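Side-chain contacts in MAGE domain-containing protein (Xenopus laevis, PDB 7DG2), which is the Nse3-type MAGE subunit of the Nse1-Nse3-Nse4 complex and, with Nse1, probably shapes Nse4 within the Smc5/6 complex: residues B[121-124]-B[125-129]; B[143-146]-B[147-151]; B[44-47]-B[48-51]; B[50-53]-B[54-58]. All coordinates share one frame; numbering follows the deposited sequence.

Interaction 1: B[121-124]-B[125-129]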
loop_
_atom_site.group_PDB
_atom_site.type_symbol
_atom_site.label_atom_id
_atom_site.label_comp_id
_atom_site.label_asym_id
_atom_site.label_seq_id
_atom_site.Cartn_x
_atom_site.Cartn_y
_atom_site.Cartn_z
ATOM N N ILE B 121 -1.039 -0.513 -29.810
ATOM C CA ILE B 121 -1.398 -0.791 -28.425
ATOM C C ILE B 121 -2.883 -0.521 -28.188
ATOM O O ILE B 121 -3.588 -1.339 -27.585
ATOM C CB ILE B 121 -0.492 0.011 -27.472
ATOM C CG1 ILE B 121 0.892 -0.643 -27.444
ATOM C CG2 ILE B 121 -1.118 0.125 -26.084
ATOM C CD1 ILE B 121 1.845 -0.049 -26.460
ATOM N N TRP B 122 -3.395 0.619 -28.664
ATOM C CA TRP B 122 -4.819 0.871 -28.455
ATOM C C TRP B 122 -5.689 -0.079 -29.266
ATOM O O TRP B 122 -6.785 -0.437 -28.829
ATOM C CB TRP B 122 -5.163 2.326 -28.774
ATOM C CG TRP B 122 -4.500 3.266 -27.841
ATOM C CD1 TRP B 122 -3.596 4.238 -28.164
ATOM C CD2 TRP B 122 -4.640 3.304 -26.412
ATOM N NE1 TRP B 122 -3.182 4.893 -27.029
ATOM C CE2 TRP B 122 -3.806 4.339 -25.940
ATOM C CE3 TRP B 122 -5.396 2.573 -25.488
ATOM C CZ2 TRP B 122 -3.709 4.667 -24.587
ATOM C CZ3 TRP B 122 -5.295 2.898 -24.136
ATOM C CH2 TRP B 122 -4.452 3.933 -23.702
ATOM N N GLU B 123 -5.213 -0.513 -30.433
ATOM C CA GLU B 123 -5.965 -1.479 -31.227
ATOM C C GLU B 123 -6.137 -2.789 -30.463
ATOM O O GLU B 123 -7.245 -3.334 -30.372
ATOM C CB GLU B 123 -5.246 -1.693 -32.557
ATOM C CG GLU B 123 -5.771 -2.815 -33.423
ATOM C CD GLU B 123 -5.025 -2.893 -34.745
ATOM O OE1 GLU B 123 -5.684 -2.832 -35.806
ATOM O OE2 GLU B 123 -3.776 -2.989 -34.724
ATOM N N MET B 124 -5.045 -3.293 -29.882
ATOM C CA MET B 124 -5.120 -4.475 -29.029
ATOM C C MET B 124 -6.043 -4.239 -27.837
ATOM O O MET B 124 -6.944 -5.039 -27.568
ATOM C CB MET B 124 -3.716 -4.868 -28.548
ATOM C CG MET B 124 -3.694 -6.033 -27.548
ATOM S SD MET B 124 -2.028 -6.491 -26.992
ATOM C CE MET B 124 -1.601 -5.030 -26.043
ATOM N N LEU B 125 -5.831 -3.141 -27.108
ATOM C CA LEU B 125 -6.599 -2.916 -25.886
ATOM C C LEU B 125 -8.089 -2.743 -26.166
ATOM O O LEU B 125 -8.917 -3.024 -25.290
ATOM C CB LEU B 125 -6.056 -1.708 -25.132
ATOM C CG LEU B 125 -4.648 -1.882 -24.561
ATOM C CD1 LEU B 125 -4.293 -0.726 -23.657
ATOM C CD2 LEU B 125 -4.533 -3.212 -23.811
ATOM N N ARG B 126 -8.457 -2.289 -27.366
ATOM C CA ARG B 126 -9.881 -2.161 -27.679
ATOM C C ARG B 126 -10.592 -3.505 -27.577
ATOM O O ARG B 126 -11.745 -3.575 -27.129
ATOM C CB ARG B 126 -10.074 -1.564 -29.074
ATOM C CG ARG B 126 -11.542 -1.437 -29.495
ATOM C CD ARG B 126 -11.686 -0.688 -30.820
ATOM N NE ARG B 126 -12.120 0.696 -30.631
ATOM C CZ ARG B 126 -12.152 1.611 -31.599
ATOM N NH1 ARG B 126 -11.768 1.297 -32.829
ATOM N NH2 ARG B 126 -12.563 2.846 -31.333
ATOM N N ARG B 127 -9.916 -4.588 -27.978
ATOM C CA ARG B 127 -10.510 -5.915 -27.859
ATOM C C ARG B 127 -10.658 -6.348 -26.405
ATOM O O ARG B 127 -11.431 -7.268 -26.118
ATOM C CB ARG B 127 -9.681 -6.934 -28.642
ATOM C CG ARG B 127 -9.665 -6.659 -30.141
ATOM C CD ARG B 127 -9.103 -7.828 -30.937
ATOM N NE ARG B 127 -7.685 -8.055 -30.673
ATOM C CZ ARG B 127 -6.700 -7.343 -31.213
ATOM N NH1 ARG B 127 -5.435 -7.619 -30.915
ATOM N NH2 ARG B 127 -6.976 -6.354 -32.058
ATOM N N LEU B 128 -9.938 -5.709 -25.486
ATOM C CA LEU B 128 -10.131 -5.915 -24.060
ATOM C C LEU B 128 -11.087 -4.888 -23.461
ATOM O O LEU B 128 -11.129 -4.729 -22.235
ATOM C CB LEU B 128 -8.777 -5.887 -23.343
ATOM C CG LEU B 128 -7.744 -6.841 -23.948
ATOM C CD1 LEU B 128 -6.392 -6.708 -23.253
ATOM C CD2 LEU B 128 -8.234 -8.280 -23.868
ATOM N N ARG B 129 -11.837 -4.181 -24.312
ATOM C CA ARG B 129 -12.885 -3.239 -23.907
ATOM C C ARG B 129 -12.302 -2.017 -23.203
ATOM O O ARG B 129 -12.870 -1.499 -22.239
ATOM C CB ARG B 129 -13.953 -3.932 -23.057
ATOM C CG ARG B 129 -14.523 -5.149 -23.784
ATOM C CD ARG B 129 -15.597 -5.892 -23.012
ATOM N NE ARG B 129 -15.881 -7.180 -23.645
ATOM C CZ ARG B 129 -16.824 -8.027 -23.242
ATOM N NH1 ARG B 129 -17.588 -7.725 -22.200
ATOM N NH2 ARG B 129 -17.000 -9.177 -23.880
#

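Interaction 2: B[143-146]-B[147-151]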
loop_
_atom_site.group_PDB
_atom_site.type_symbol
_atom_site.label_atom_id
_atom_site.label_comp_id
_atom_site.label_asym_id
_atom_site.label_seq_id
_atom_site.Cartn_x
_atom_site.Cartn_y
_atom_site.Cartn_z
ATOM N N LYS B 143 -5.848 6.605 -20.971
ATOM C CA LYS B 143 -4.846 7.369 -21.701
ATOM C C LYS B 143 -3.794 7.927 -20.750
ATOM O O LYS B 143 -2.590 7.844 -21.019
ATOM C CB LYS B 143 -5.516 8.505 -22.482
ATOM C CG LYS B 143 -4.537 9.447 -23.157
ATOM C CD LYS B 143 -3.942 8.852 -24.423
ATOM C CE LYS B 143 -3.263 9.933 -25.251
ATOM N NZ LYS B 143 -2.733 9.416 -26.536
ATOM N N LYS B 144 -4.236 8.501 -19.630
ATOM C CA LYS B 144 -3.288 9.047 -18.665
ATOM C C LYS B 144 -2.528 7.939 -17.943
ATOM O O LYS B 144 -1.330 8.078 -17.672
ATOM C CB LYS B 144 -4.015 9.938 -17.662
ATOM C CG LYS B 144 -3.080 10.743 -16.777
ATOM C CD LYS B 144 -3.784 11.945 -16.167
ATOM C CE LYS B 144 -4.965 11.518 -15.328
ATOM N NZ LYS B 144 -4.558 10.552 -14.270
ATOM N N LEU B 145 -3.208 6.840 -17.607
ATOM C CA LEU B 145 -2.529 5.727 -16.944
ATOM C C LEU B 145 -1.390 5.195 -17.801
ATOM O O LEU B 145 -0.273 4.986 -17.308
ATOM C CB LEU B 145 -3.530 4.611 -16.629
ATOM C CG LEU B 145 -2.935 3.324 -16.046
ATOM C CD1 LEU B 145 -2.245 3.631 -14.727
ATOM C CD2 LEU B 145 -4.018 2.265 -15.857
ATOM N N VAL B 146 -1.650 4.986 -19.096
ATOM C CA VAL B 146 -0.672 4.334 -19.966
ATOM C C VAL B 146 0.409 5.301 -20.441
ATOM O O VAL B 146 1.595 4.950 -20.465
ATOM C CB VAL B 146 -1.389 3.656 -21.148
ATOM C CG1 VAL B 146 -0.373 3.119 -22.134
ATOM C CG2 VAL B 146 -2.298 2.525 -20.642
ATOM N N THR B 147 0.040 6.526 -20.839
ATOM C CA THR B 147 1.011 7.441 -21.432
ATOM C C THR B 147 1.677 8.369 -20.424
ATOM O O THR B 147 2.679 9.008 -20.767
ATOM C CB THR B 147 0.361 8.306 -22.530
ATOM O OG1 THR B 147 -0.581 9.217 -21.943
ATOM C CG2 THR B 147 -0.343 7.428 -23.543
ATOM N N GLU B 148 1.159 8.468 -19.202
ATOM C CA GLU B 148 1.752 9.343 -18.195
ATOM C C GLU B 148 2.187 8.562 -16.963
ATOM O O GLU B 148 3.380 8.549 -16.646
ATOM C CB GLU B 148 0.766 10.468 -17.816
ATOM C CG GLU B 148 0.365 11.352 -19.005
ATOM C CD GLU B 148 -0.541 12.518 -18.619
ATOM O OE1 GLU B 148 -0.527 12.941 -17.442
ATOM O OE2 GLU B 148 -1.270 13.010 -19.504
ATOM N N GLU B 149 1.265 7.883 -16.282
ATOM C CA GLU B 149 1.606 7.218 -15.025
ATOM C C GLU B 149 2.651 6.129 -15.239
ATOM O O GLU B 149 3.693 6.118 -14.571
ATOM C CB GLU B 149 0.351 6.638 -14.375
ATOM C CG GLU B 149 0.622 5.887 -13.064
ATOM C CD GLU B 149 -0.656 5.585 -12.288
ATOM O OE1 GLU B 149 -0.708 4.566 -11.561
ATOM O OE2 GLU B 149 -1.617 6.371 -12.417
ATOM N N PHE B 150 2.390 5.199 -16.164
ATOM C CA PHE B 150 3.370 4.146 -16.443
ATOM C C PHE B 150 4.692 4.723 -16.935
ATOM O O PHE B 150 5.750 4.129 -16.713
ATOM C CB PHE B 150 2.832 3.158 -17.479
ATOM C CG PHE B 150 1.750 2.237 -16.975
ATOM C CD1 PHE B 150 1.537 2.037 -15.614
ATOM C CD2 PHE B 150 0.965 1.536 -17.882
ATOM C CE1 PHE B 150 0.552 1.160 -15.177
ATOM C CE2 PHE B 150 -0.030 0.670 -17.456
ATOM C CZ PHE B 150 -0.232 0.475 -16.097
ATOM N N VAL B 151 4.657 5.877 -17.600
ATOM C CA VAL B 151 5.879 6.450 -18.148
ATOM C C VAL B 151 6.707 7.122 -17.057
ATOM O O VAL B 151 7.934 6.947 -17.004
ATOM C CB VAL B 151 5.520 7.416 -19.297
ATOM C CG1 VAL B 151 6.759 8.108 -19.807
ATOM C CG2 VAL B 151 4.881 6.631 -20.428
HETATM O O HOH W 1 -3.081 7.902 -14.201
#

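Interaction 3: B[44-47]-B[48-51]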
loop_
_atom_site.group_PDB
_atom_site.type_symbol
_atom_site.label_atom_id
_atom_site.label_comp_id
_atom_site.label_asym_id
_atom_site.label_seq_id
_atom_site.Cartn_x
_atom_site.Cartn_y
_atom_site.Cartn_z
ATOM N N LYS B 44 27.134 14.974 3.897
ATOM C CA LYS B 44 27.354 14.538 2.525
ATOM C C LYS B 44 28.779 14.059 2.274
ATOM O O LYS B 44 28.990 13.309 1.316
ATOM C CB LYS B 44 27.008 15.652 1.539
ATOM C CG LYS B 44 27.785 16.918 1.746
ATOM C CD LYS B 44 27.521 17.873 0.599
ATOM C CE LYS B 44 27.941 17.241 -0.711
ATOM N NZ LYS B 44 29.397 16.914 -0.710
ATOM N N ASP B 45 29.751 14.447 3.113
ATOM C CA ASP B 45 31.110 13.932 2.951
ATOM C C ASP B 45 31.177 12.420 3.135
ATOM O O ASP B 45 32.105 11.781 2.623
ATOM C CB ASP B 45 32.079 14.608 3.934
ATOM C CG ASP B 45 31.684 14.397 5.389
ATOM O OD1 ASP B 45 30.471 14.410 5.695
ATOM O OD2 ASP B 45 32.583 14.226 6.239
ATOM N N ILE B 46 30.216 11.834 3.848
ATOM C CA ILE B 46 30.165 10.385 4.007
ATOM C C ILE B 46 28.863 9.828 3.442
ATOM O O ILE B 46 28.336 8.827 3.946
ATOM C CB ILE B 46 30.334 9.994 5.484
ATOM C CG1 ILE B 46 29.251 10.636 6.360
ATOM C CG2 ILE B 46 31.734 10.376 5.988
ATOM C CD1 ILE B 46 29.115 9.935 7.737
ATOM N N TYR B 47 28.344 10.435 2.378
ATOM C CA TYR B 47 27.089 9.920 1.829
ATOM C C TYR B 47 27.211 8.495 1.295
ATOM O O TYR B 47 26.232 7.739 1.427
ATOM C CB TYR B 47 26.510 10.880 0.767
ATOM C CG TYR B 47 26.852 10.575 -0.677
ATOM C CD1 TYR B 47 26.290 9.490 -1.339
ATOM C CD2 TYR B 47 27.715 11.397 -1.391
ATOM C CE1 TYR B 47 26.594 9.204 -2.631
ATOM C CE2 TYR B 47 28.025 11.123 -2.717
ATOM C CZ TYR B 47 27.466 10.020 -3.323
ATOM O OH TYR B 47 27.757 9.721 -4.627
ATOM N N PRO B 48 28.328 8.058 0.690
ATOM C CA PRO B 48 28.374 6.648 0.260
ATOM C C PRO B 48 28.181 5.668 1.412
ATOM O O PRO B 48 27.454 4.673 1.252
ATOM C CB PRO B 48 29.767 6.530 -0.389
ATOM C CG PRO B 48 30.050 7.975 -0.883
ATOM C CD PRO B 48 29.546 8.792 0.264
ATOM N N GLU B 49 28.792 5.929 2.580
ATOM C CA GLU B 49 28.583 5.058 3.735
ATOM C C GLU B 49 27.135 5.099 4.195
ATOM O O GLU B 49 26.564 4.072 4.567
ATOM C CB GLU B 49 29.492 5.466 4.894
ATOM C CG GLU B 49 29.381 4.546 6.073
ATOM C CD GLU B 49 30.062 5.064 7.327
ATOM O OE1 GLU B 49 29.829 4.453 8.396
ATOM O OE2 GLU B 49 30.818 6.062 7.249
ATOM N N ILE B 50 26.525 6.280 4.184
ATOM C CA ILE B 50 25.172 6.392 4.728
ATOM C C ILE B 50 24.170 5.671 3.831
ATOM O O ILE B 50 23.296 4.943 4.320
ATOM C CB ILE B 50 24.807 7.872 4.946
ATOM C CG1 ILE B 50 25.601 8.415 6.143
ATOM C CG2 ILE B 50 23.301 8.026 5.171
ATOM C CD1 ILE B 50 25.488 9.933 6.343
ATOM N N ILE B 51 24.259 5.879 2.514
ATOM C CA ILE B 51 23.368 5.164 1.600
ATOM C C ILE B 51 23.661 3.664 1.641
ATOM O O ILE B 51 22.742 2.841 1.550
ATOM C CB ILE B 51 23.462 5.749 0.176
ATOM C CG1 ILE B 51 23.002 7.218 0.189
ATOM C CG2 ILE B 51 22.615 4.940 -0.809
ATOM C CD1 ILE B 51 22.947 7.870 -1.178
#

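Interaction 4: B[50-53]-B[54-58]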
loop_
_atom_site.group_PDB
_atom_site.type_symbol
_atom_site.label_atom_id
_atom_site.label_comp_id
_atom_site.label_asym_id
_atom_site.label_seq_id
_atom_site.Cartn_x
_atom_site.Cartn_y
_atom_site.Cartn_z
ATOM N N ILE B 50 26.525 6.280 4.184
ATOM C CA ILE B 50 25.172 6.392 4.728
ATOM C C ILE B 50 24.170 5.671 3.831
ATOM O O ILE B 50 23.296 4.943 4.320
ATOM C CB ILE B 50 24.807 7.872 4.946
ATOM C CG1 ILE B 50 25.601 8.415 6.143
ATOM C CG2 ILE B 50 23.301 8.026 5.171
ATOM C CD1 ILE B 50 25.488 9.933 6.343
ATOM N N ILE B 51 24.259 5.879 2.514
ATOM C CA ILE B 51 23.368 5.164 1.600
ATOM C C ILE B 51 23.661 3.664 1.641
ATOM O O ILE B 51 22.742 2.841 1.550
ATOM C CB ILE B 51 23.462 5.749 0.176
ATOM C CG1 ILE B 51 23.002 7.218 0.189
ATOM C CG2 ILE B 51 22.615 4.940 -0.809
ATOM C CD1 ILE B 51 22.947 7.870 -1.178
ATOM N N HIS B 52 24.928 3.280 1.824
ATOM C CA HIS B 52 25.243 1.862 1.971
ATOM C C HIS B 52 24.536 1.260 3.184
ATOM O O HIS B 52 23.909 0.199 3.088
ATOM C CB HIS B 52 26.759 1.672 2.082
ATOM C CG HIS B 52 27.157 0.261 2.381
ATOM N ND1 HIS B 52 27.004 -0.765 1.472
ATOM C CD2 HIS B 52 27.653 -0.307 3.505
ATOM C CE1 HIS B 52 27.416 -1.899 2.013
ATOM N NE2 HIS B 52 27.807 -1.650 3.249
ATOM N N ARG B 53 24.625 1.922 4.335
ATOM C CA ARG B 53 23.983 1.372 5.524
ATOM C C ARG B 53 22.464 1.330 5.364
ATOM O O ARG B 53 21.815 0.405 5.861
ATOM C CB ARG B 53 24.383 2.177 6.759
ATOM C CG ARG B 53 25.880 2.084 7.087
ATOM C CD ARG B 53 26.225 2.871 8.349
ATOM N NE ARG B 53 25.400 2.433 9.468
ATOM C CZ ARG B 53 25.372 3.017 10.665
ATOM N NH1 ARG B 53 26.137 4.072 10.913
ATOM N NH2 ARG B 53 24.576 2.541 11.614
ATOM N N ALA B 54 21.882 2.327 4.684
ATOM C CA ALA B 54 20.445 2.293 4.421
ATOM C C ALA B 54 20.085 1.151 3.486
ATOM O O ALA B 54 19.069 0.468 3.682
ATOM C CB ALA B 54 19.982 3.632 3.833
ATOM N N GLN B 55 20.907 0.928 2.457
ATOM C CA GLN B 55 20.679 -0.186 1.551
ATOM C C GLN B 55 20.716 -1.512 2.298
ATOM O O GLN B 55 19.867 -2.386 2.071
ATOM C CB GLN B 55 21.731 -0.161 0.433
ATOM C CG GLN B 55 21.590 -1.299 -0.567
ATOM C CD GLN B 55 22.569 -1.188 -1.719
ATOM O OE1 GLN B 55 23.475 -0.362 -1.693
ATOM N NE2 GLN B 55 22.402 -2.049 -2.728
ATOM N N ILE B 56 21.674 -1.667 3.219
ATOM C CA ILE B 56 21.777 -2.912 3.981
ATOM C C ILE B 56 20.557 -3.094 4.873
ATOM O O ILE B 56 20.032 -4.207 5.003
ATOM C CB ILE B 56 23.093 -2.942 4.785
ATOM C CG1 ILE B 56 24.290 -2.993 3.824
ATOM C CG2 ILE B 56 23.120 -4.128 5.753
ATOM C CD1 ILE B 56 24.183 -4.077 2.732
ATOM N N THR B 57 20.073 -2.009 5.497
ATOM C CA THR B 57 18.865 -2.109 6.319
ATOM C C THR B 57 17.671 -2.566 5.485
ATOM O O THR B 57 16.889 -3.421 5.918
ATOM C CB THR B 57 18.553 -0.763 6.986
ATOM O OG1 THR B 57 19.579 -0.440 7.925
ATOM C CG2 THR B 57 17.209 -0.825 7.721
ATOM N N LEU B 58 17.507 -2.002 4.286
ATOM C CA LEU B 58 16.371 -2.388 3.453
ATOM C C LEU B 58 16.469 -3.850 3.020
ATOM O O LEU B 58 15.458 -4.562 2.987
ATOM C CB LEU B 58 16.278 -1.459 2.241
ATOM C CG LEU B 58 15.712 -0.077 2.565
ATOM C CD1 LEU B 58 16.072 0.888 1.452
ATOM C CD2 LEU B 58 14.214 -0.173 2.726
#

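Interaction 1: B[121-124]-B[125-129]
Leu125 fills the tight side of this helical turn, with a neighbour at each end of its fork. Its CD1 lies 3.8 Å from CZ3 of Trp122, meeting the indole obliquely. The same methyl is 4.1 Å from CG2 of Ile121, whose side chain runs alongside and points the same way. The other branch, CD2, is 4.1 Å from CE of Met124. The thioether gets there because its chain is extended through SD and then bends at the last torsion (chi3 68°), which turns CE back toward the leucine. In the backbone, Leu125 N gives a nearly straight bond to Ile121 O (2.9 Å, 166°). Arg126 N binds Trp122 O less directly. Helix 94-111 packs on Ile121 and Met124, and Trp122 NE1 is hydrogen-bonded to Glu118.

The other side of the helix is looser. Glu123 and Arg127 lie side by side with opposite charges, yet OE1 of Glu123 stays 5.3 Å from NH2 of Arg127. Their flat groups are turned 51° apart. The guanidinium instead lays one face over CA of Met124, with its NH1 3.7 Å from that atom. Its NE and NH1 are hydrogen-bonded to Thr13 and the Pro9 carbonyl of the Nse4 chain, respectively. Arg126 turns outward to a salt bridge with Glu131. Arg129, with positive phi, ends the helix in a Schellman motif.

The chemistry is thus divided. Leucine, isoleucine, methionine and indole carbon bury the inner face, while Arg127 lends its polar end to Nse4, where Glu123 could add only a weak, longer-range attraction.

Interaction 2: B[143-146]-B[147-151]
Thr147 N and Glu148 N bond four residues back, to Lys143 O and Lys144 O, the Glu148 bond strongly bent, whereas Glu149 N and Phe150 N reach back five, to Lys144 O and Leu145 O, in a wider pi-type turn. Thr147 OG1 also donates to Lys143 O, at 2.6 Å. With chi1 at 68° the hydroxyl sits between the backbone N and carbonyl carbon, and it meets that oxygen from the face opposite Thr147 N. The Phe150 ring turns one face to Leu145, whose CD1 is 4.2 Å from the ring centroid in a CH-pi contact. Leu145 O lies over a face of the ring, 3.4 Å from Phe150 CG. With a serine in place of Phe150, Leu145 would probably lose its aromatic cover and a gap would open beside Leu102 and Leu156. Leu145 CD1 also touches the Glu149 carboxylate carbon, CD, at 3.5 Å. One water accepts from Lys144 NZ and donates to Glu149 OE2, while Glu149 OE1 forms a salt bridge with Lys98. Lys143 NZ pairs with Glu118. The wide turn shares bonds unevenly: Lys144 O, like Lys143 O, takes two donors, but Val146 O, the usual helical acceptor for Phe150 N, lies buried without a partner.

Interaction 3: B[44-47]-B[48-51]
The Tyr47 ring carries Pro48 on one face. CD of the proline stands 3.6 Å from the ring centroid, 22° off the normal, in a CH-pi contact between sequence neighbours. It is shifted toward the CG side of the ring and comes within 3.4 Å of Tyr47 CG. The two side chains cross at about a right angle. Ile51 approaches the same ring obliquely, its CD1 3.7 Å from Tyr47 CD1. The tyrosine chi1 of 95° lies well off a staggered value, and this swing brings the ring over the pyrrolidine. Replacing Tyr47 with a serine would probably leave Pro48 CD and Ile51 CD1 without their aromatic partner and open a gap next to Arg32 and Val36 of helix 32-40.

The second apolar pair is Ile46 with Ile50. CG1 of Ile46 is 3.8 Å from CD1 of Ile50, and CD1 of Ile46 lies nearly as close to that methyl. Val9 and Val16 of helix 6-23 pack against this pair, on Ile46 and Ile50 respectively.

The backbone starts its regular pattern here. Ile50 N donates to Ile46 O at 3.1 Å. Ile51 N binds Tyr47 O at 2.9 Å with a straight N-H...O angle of 179°. Pro48 has no N-H to give, which is readily tolerated in the first turn, where the amide would have no earlier helical carbonyl to bind.

This is a helix N-terminus, with Ile46 at the N-cap and proline in the first turn. It opens helix 47-62 in the helix-turn-helix-like part of the MAGE homology domain.

Interaction 4: B[50-53]-B[54-58]
His52 and Ile56 lie one turn apart, and their side chains slant across each other. The isoleucine comes over one face of the imidazole: CG1 of Ile56 is 4.0 Å from the His52 ring centroid, 23° off the normal, in a CH-pi contact. It sits toward the rim, 3.8 Å from both CE1 and NE2 of His52. The histidine CG stands opposite its own backbone N (chi1 174°), while Ile56 bends at chi2 (-50°), leaving its CD1 4.0 Å from His52 CE1. Elsewhere the turns meet through backbone. Gln55 N donates to Ile51 O at 2.8 Å, and similar bonds join Ala54 to Ile50, Ile56 to His52 and Thr57 to Arg53. Thr57 OG1 also lies 3.2 Å from Arg53 O. The Arg53 side chain packs on Val9 and Val13 of helix 6-23. Ala54 packs on Val16 of that helix, Ile51 against helix 32-40 and Leu66, and Thr57 on Leu60 of the Nse1 chain. The contact is therefore a regular helix whose only cross-turn ring contact is a modest apolar one, which uses the face of the imidazole and asks no hydrogen bond of its nitrogens.

How the interactions relate
From the N terminus, interaction 3 comes first and starts helix 47-62 after the loop that follows helix 32-40. Interaction 4 continues along the same helix. The two share Ile50 and Ile51, and together they join helices 6-23 and 32-40 to strand 64-70. Interaction 1 then ends helix 118-127, and interaction 2 lies on the next helix, 142-152. These two touch where Trp122 CH2 packs on Lys143 and Val146, and both lean on helix 94-111. None closes a long loop, and no pair crosses: 3 and 4 overlap and the others follow in series. Centres of interactions 1 and 3 are about 48 Å apart, on opposite sides of the chain's centre.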